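Local coordinates for protein putative alpha-L-fucosidase (Bacteroides thetaiotaomicron VPI-5482, PDB 3GZA) that probably hydrolyses alpha-L-fucosides, as a glycoside hydrolase of family 29 with a TIM-barrel domain, at residues P273-W285 with T318-R332. Residues are numbered along the deposited sequence; the frame is centred on the assembly and turned at random.
Sequences PLRGANGRHEWFW and TPDPTGLIPAGDAQR
Arg275 reaches across to Asp329 and grips both carboxylate oxygens side-on, closing the loop that follows strand 264-273 onto the first turn of helix 327-344. From CB the chain runs extended: CG lies near Asp329 OD2, and CD passes Thr318 OG1 at 3.5 Å. NE then donates to the syn lone pair of Asp329 OD2 (2.9 Å), an oxygen lying somewhat out of the guanidinium plane. At the tip, NH2 bonds Asp329 OD1 almost straight, at 178° and 2.9 Å, and also touches Pro326 CG, at the N-cap position. The guanidinium and carboxylate planes are twisted 36° apart, yet both oxygens are held and the group is fixed against rotation. Leu274 CD2 packs beside Asp329, while Arg332, salt-bridged to Glu335, brings CG near Leu274 CD1.

Trp285 makes the second half of the joint. Its chi1 of -170° turns CG away from the backbone N and lays the indole against the type I turn at Asp320-Gly323, where two CH-pi contacts share one face: Asp320 CB sits 3.5 Å from the five-membered-ring centroid and Pro321 CD 3.5 Å from that of the six-membered ring. Pro326 CG lies at the indole edge, 3.9 Å from Trp285 CD1. Cut back to an alanine, Trp285 would probably leave Asp320 CB and Pro321 without their aromatic platform and open a gap beside Pro326. A water accepts from Trp285 N and donates to Pro319 O, while Thr318 CG2 packs against Trp283 O at 3.2 Å. At the C-terminal ends of neighbouring parallel barrel strands 264-273 and 312-317, the two-point salt bridge fixes direction as well as distance and the indole relies on shape, together probably setting how the loops lie.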
loop_
_atom_site.group_PDB
_atom_site.type_symbol
_atom_site.label_atom_id
_atom_site.label_comp_id
_atom_site.label_asym_id
_atom_site.label_seq_id
_atom_site.Cartn_x
_atom_site.Cartn_y
_atom_site.Cartn_z
ATOM N N PRO A 273 -17.238 -14.631 20.288
ATOM C CA PRO A 273 -17.966 -14.547 19.025
ATOM C C PRO A 273 -19.393 -15.054 19.263
ATOM O O PRO A 273 -19.607 -15.905 20.130
ATOM C CB PRO A 273 -17.263 -15.563 18.129
ATOM C CG PRO A 273 -16.346 -16.273 18.904
ATOM C CD PRO A 273 -16.164 -15.646 20.253
ATOM N N LEU A 274 -20.364 -14.506 18.527
ATOM C CA LEU A 274 -21.703 -15.095 18.525
ATOM C C LEU A 274 -21.673 -16.488 17.876
ATOM O O LEU A 274 -22.370 -17.399 18.317
ATOM C CB LEU A 274 -22.660 -14.179 17.777
ATOM C CG LEU A 274 -24.074 -14.694 17.594
ATOM C CD1 LEU A 274 -24.782 -14.991 18.962
ATOM C CD2 LEU A 274 -24.912 -13.710 16.719
ATOM N N ARG A 275 -20.849 -16.637 16.839
ATOM C CA ARG A 275 -20.719 -17.862 16.095
ATOM C C ARG A 275 -19.681 -18.771 16.752
ATOM O O ARG A 275 -18.556 -19.008 16.237
ATOM C CB ARG A 275 -20.371 -17.561 14.665
ATOM C CG ARG A 275 -21.551 -16.942 13.921
ATOM C CD ARG A 275 -21.226 -16.514 12.496
ATOM N NE ARG A 275 -22.478 -16.232 11.780
ATOM C CZ ARG A 275 -22.707 -16.466 10.487
ATOM N NH1 ARG A 275 -21.748 -16.902 9.681
ATOM N NH2 ARG A 275 -23.920 -16.252 9.985
ATOM N N GLY A 276 -20.085 -19.298 17.908
ATOM C CA GLY A 276 -19.205 -20.127 18.728
ATOM C C GLY A 276 -19.721 -21.510 19.057
ATOM O O GLY A 276 -19.147 -22.187 19.896
ATOM N N ALA A 277 -20.794 -21.970 18.416
ATOM C CA ALA A 277 -21.353 -23.265 18.653
ATOM C C ALA A 277 -20.789 -24.333 17.710
ATOM O O ALA A 277 -20.121 -24.023 16.741
ATOM C CB ALA A 277 -22.929 -23.212 18.485
ATOM N N ASN A 278 -21.038 -25.574 18.087
ATOM C CA ASN A 278 -20.760 -26.755 17.297
ATOM C C ASN A 278 -19.293 -26.898 16.946
ATOM O O ASN A 278 -18.948 -27.448 15.911
ATOM C CB ASN A 278 -21.617 -26.703 16.023
ATOM C CG ASN A 278 -23.118 -26.593 16.342
ATOM O OD1 ASN A 278 -23.608 -27.242 17.252
ATOM N ND2 ASN A 278 -23.843 -25.766 15.581
ATOM N N GLY A 279 -18.446 -26.410 17.846
ATOM C CA GLY A 279 -16.994 -26.568 17.659
ATOM C C GLY A 279 -16.331 -25.457 16.911
ATOM O O GLY A 279 -15.115 -25.512 16.635
ATOM N N ARG A 280 -17.106 -24.441 16.525
ATOM C CA ARG A 280 -16.588 -23.261 15.863
ATOM C C ARG A 280 -16.364 -22.121 16.862
ATOM O O ARG A 280 -16.782 -22.190 18.017
ATOM C CB ARG A 280 -17.537 -22.807 14.761
ATOM C CG ARG A 280 -17.796 -23.886 13.747
ATOM C CD ARG A 280 -16.673 -24.015 12.728
ATOM N NE ARG A 280 -16.645 -22.915 11.766
ATOM C CZ ARG A 280 -15.588 -22.527 11.061
ATOM N NH1 ARG A 280 -14.389 -23.065 11.248
ATOM N NH2 ARG A 280 -15.702 -21.515 10.247
ATOM N N HIS A 281 -15.655 -21.096 16.421
ATOM C CA HIS A 281 -15.330 -19.929 17.267
ATOM C C HIS A 281 -14.891 -18.843 16.300
ATOM O O HIS A 281 -13.673 -18.563 16.156
ATOM C CB HIS A 281 -14.232 -20.329 18.267
ATOM C CG HIS A 281 -13.917 -19.300 19.307
ATOM N ND1 HIS A 281 -14.615 -19.211 20.489
ATOM C CD2 HIS A 281 -13.008 -18.301 19.321
ATOM C CE1 HIS A 281 -14.139 -18.185 21.192
ATOM N NE2 HIS A 281 -13.160 -17.622 20.504
ATOM N N GLU A 282 -15.879 -18.216 15.653
ATOM C CA GLU A 282 -15.601 -17.383 14.501
ATOM C C GLU A 282 -15.878 -15.900 14.698
ATOM O O GLU A 282 -17.020 -15.516 14.839
ATOM C CB GLU A 282 -16.416 -17.873 13.308
ATOM C CG GLU A 282 -16.279 -19.364 13.093
ATOM C CD GLU A 282 -14.843 -19.906 13.091
ATOM O OE1 GLU A 282 -13.984 -19.457 12.280
ATOM O OE2 GLU A 282 -14.576 -20.881 13.832
ATOM N N TRP A 283 -14.816 -15.089 14.665
ATOM C CA TRP A 283 -14.949 -13.650 14.791
ATOM C C TRP A 283 -15.341 -13.021 13.448
ATOM O O TRP A 283 -15.832 -11.898 13.402
ATOM C CB TRP A 283 -13.659 -13.038 15.303
ATOM C CG TRP A 283 -13.367 -13.344 16.726
ATOM C CD1 TRP A 283 -12.502 -14.266 17.180
ATOM C CD2 TRP A 283 -13.963 -12.738 17.895
ATOM N NE1 TRP A 283 -12.490 -14.272 18.557
ATOM C CE2 TRP A 283 -13.397 -13.354 19.017
ATOM C CE3 TRP A 283 -14.884 -11.708 18.086
ATOM C CZ2 TRP A 283 -13.708 -12.981 20.335
ATOM C CZ3 TRP A 283 -15.249 -11.391 19.369
ATOM C CH2 TRP A 283 -14.626 -11.979 20.481
ATOM N N PHE A 284 -15.065 -13.712 12.364
ATOM C CA PHE A 284 -15.425 -13.272 10.992
ATOM C C PHE A 284 -16.483 -14.134 10.318
ATOM O O PHE A 284 -16.650 -15.327 10.627
ATOM C CB PHE A 284 -14.168 -13.327 10.082
ATOM C CG PHE A 284 -13.124 -12.278 10.367
ATOM C CD1 PHE A 284 -13.256 -11.030 9.809
ATOM C CD2 PHE A 284 -12.009 -12.550 11.151
ATOM C CE1 PHE A 284 -12.266 -10.064 10.001
ATOM C CE2 PHE A 284 -11.066 -11.601 11.370
ATOM C CZ PHE A 284 -11.211 -10.324 10.823
ATOM N N TRP A 285 -17.187 -13.516 9.385
ATOM C CA TRP A 285 -18.114 -14.247 8.534
ATOM C C TRP A 285 -17.320 -15.176 7.640
ATOM O O TRP A 285 -16.364 -14.774 6.992
ATOM C CB TRP A 285 -18.955 -13.301 7.687
ATOM C CG TRP A 285 -20.057 -14.043 7.009
ATOM C CD1 TRP A 285 -21.337 -14.226 7.483
ATOM C CD2 TRP A 285 -19.984 -14.792 5.776
ATOM N NE1 TRP A 285 -22.045 -15.018 6.620
ATOM C CE2 TRP A 285 -21.246 -15.363 5.564
ATOM C CE3 TRP A 285 -18.974 -15.016 4.822
ATOM C CZ2 TRP A 285 -21.521 -16.167 4.468
ATOM C CZ3 TRP A 285 -19.264 -15.840 3.735
ATOM C CH2 TRP A 285 -20.540 -16.370 3.568
ATOM N N THR A 318 -20.694 -10.611 12.877
ATOM C CA THR A 318 -20.032 -10.886 11.570
ATOM C C THR A 318 -20.837 -10.460 10.349
ATOM O O THR A 318 -21.647 -11.276 9.802
ATOM C CB THR A 318 -19.712 -12.376 11.453
ATOM O OG1 THR A 318 -20.898 -13.178 11.487
ATOM C CG2 THR A 318 -18.817 -12.834 12.587
ATOM N N PRO A 319 -20.595 -9.234 9.871
ATOM C CA PRO A 319 -21.296 -8.856 8.607
ATOM C C PRO A 319 -20.799 -9.759 7.485
ATOM O O PRO A 319 -19.650 -10.163 7.439
ATOM C CB PRO A 319 -20.887 -7.418 8.403
ATOM C CG PRO A 319 -20.451 -6.945 9.778
ATOM C CD PRO A 319 -19.841 -8.108 10.420
ATOM N N ASP A 320 -21.712 -10.054 6.590
ATOM C CA ASP A 320 -21.489 -11.006 5.493
ATOM C C ASP A 320 -21.014 -10.324 4.212
ATOM O O ASP A 320 -20.830 -9.109 4.171
ATOM C CB ASP A 320 -22.745 -11.884 5.330
ATOM C CG ASP A 320 -23.954 -11.180 4.682
ATOM O OD1 ASP A 320 -23.801 -10.096 4.063
ATOM O OD2 ASP A 320 -25.079 -11.682 4.877
ATOM N N PRO A 321 -20.746 -11.091 3.156
ATOM C CA PRO A 321 -20.210 -10.442 1.931
ATOM C C PRO A 321 -21.187 -9.539 1.182
ATOM O O PRO A 321 -20.778 -8.843 0.258
ATOM C CB PRO A 321 -19.809 -11.623 1.055
ATOM C CG PRO A 321 -19.609 -12.743 2.004
ATOM C CD PRO A 321 -20.673 -12.546 3.043
ATOM N N THR A 322 -22.444 -9.528 1.577
ATOM C CA THR A 322 -23.386 -8.580 1.023
ATOM C C THR A 322 -23.381 -7.266 1.802
ATOM O O THR A 322 -23.834 -6.244 1.291
ATOM C CB THR A 322 -24.805 -9.132 0.943
ATOM O OG1 THR A 322 -25.483 -9.093 2.198
ATOM C CG2 THR A 322 -24.854 -10.573 0.327
ATOM N N GLY A 323 -22.791 -7.265 2.998
ATOM C CA GLY A 323 -22.724 -6.085 3.853
ATOM C C GLY A 323 -23.799 -6.003 4.905
ATOM O O GLY A 323 -24.136 -4.910 5.360
ATOM N N LEU A 324 -24.335 -7.156 5.301
ATOM C CA LEU A 324 -25.376 -7.206 6.308
ATOM C C LEU A 324 -25.068 -8.247 7.400
ATOM O O LEU A 324 -24.397 -9.247 7.132
ATOM C CB LEU A 324 -26.682 -7.608 5.646
ATOM C CG LEU A 324 -27.255 -6.625 4.654
ATOM C CD1 LEU A 324 -28.384 -7.274 3.884
ATOM C CD2 LEU A 324 -27.717 -5.361 5.342
ATOM N N ILE A 325 -25.618 -8.028 8.601
ATOM C CA ILE A 325 -25.610 -9.072 9.626
ATOM C C ILE A 325 -26.652 -10.119 9.163
ATOM O O ILE A 325 -27.823 -9.777 8.873
ATOM C CB ILE A 325 -25.911 -8.502 11.048
ATOM C CG1 ILE A 325 -24.722 -7.680 11.556
ATOM C CG2 ILE A 325 -26.364 -9.613 11.987
ATOM C CD1 ILE A 325 -23.486 -8.525 11.887
ATOM N N PRO A 326 -26.244 -11.405 9.081
ATOM C CA PRO A 326 -27.182 -12.435 8.610
ATOM C C PRO A 326 -28.476 -12.507 9.404
ATOM O O PRO A 326 -28.478 -12.255 10.600
ATOM C CB PRO A 326 -26.362 -13.744 8.710
ATOM C CG PRO A 326 -24.958 -13.276 8.538
ATOM C CD PRO A 326 -24.876 -11.955 9.259
ATOM N N ALA A 327 -29.575 -12.841 8.736
ATOM C CA ALA A 327 -30.877 -12.855 9.369
ATOM C C ALA A 327 -30.945 -13.695 10.630
ATOM O O ALA A 327 -31.596 -13.327 11.613
ATOM C CB ALA A 327 -31.916 -13.369 8.335
ATOM N N GLY A 328 -30.349 -14.886 10.585
ATOM C CA GLY A 328 -30.374 -15.767 11.736
ATOM C C GLY A 328 -29.666 -15.201 12.957
ATOM O O GLY A 328 -30.142 -15.330 14.075
ATOM N N ASP A 329 -28.520 -14.593 12.698
ATOM C CA ASP A 329 -27.756 -13.926 13.731
ATOM C C ASP A 329 -28.583 -12.814 14.377
ATOM O O ASP A 329 -28.654 -12.672 15.578
ATOM C CB ASP A 329 -26.482 -13.368 13.137
ATOM C CG ASP A 329 -25.562 -14.440 12.585
ATOM O OD1 ASP A 329 -26.000 -15.270 11.743
ATOM O OD2 ASP A 329 -24.376 -14.409 13.027
ATOM N N ALA A 330 -29.169 -11.973 13.535
ATOM C CA ALA A 330 -30.011 -10.855 14.008
ATOM C C ALA A 330 -31.186 -11.342 14.845
ATOM O O ALA A 330 -31.541 -10.743 15.878
ATOM C CB ALA A 330 -30.522 -10.047 12.797
ATOM N N GLN A 331 -31.797 -12.434 14.421
ATOM C CA GLN A 331 -32.933 -12.968 15.168
ATOM C C GLN A 331 -32.453 -13.450 16.533
ATOM O O GLN A 331 -33.114 -13.222 17.512
ATOM C CB GLN A 331 -33.632 -14.061 14.385
ATOM C CG GLN A 331 -34.712 -14.812 15.113
ATOM C CD GLN A 331 -35.850 -13.920 15.611
ATOM O OE1 GLN A 331 -36.162 -12.872 15.023
ATOM N NE2 GLN A 331 -36.485 -14.350 16.693
ATOM N N ARG A 332 -31.333 -14.161 16.580
ATOM C CA ARG A 332 -30.801 -14.675 17.857
ATOM C C ARG A 332 -30.459 -13.547 18.824
ATOM O O ARG A 332 -30.646 -13.667 20.033
ATOM C CB ARG A 332 -29.549 -15.529 17.628
ATOM C CG ARG A 332 -28.951 -16.159 18.865
ATOM C CD ARG A 332 -29.964 -17.048 19.659
ATOM N NE ARG A 332 -30.874 -17.875 18.843
ATOM C CZ ARG A 332 -30.538 -19.012 18.238
ATOM N NH1 ARG A 332 -29.297 -19.474 18.284
ATOM N NH2 ARG A 332 -31.416 -19.651 17.506
HETATM O O HOH W 1 -17.467 -10.636 9.145
#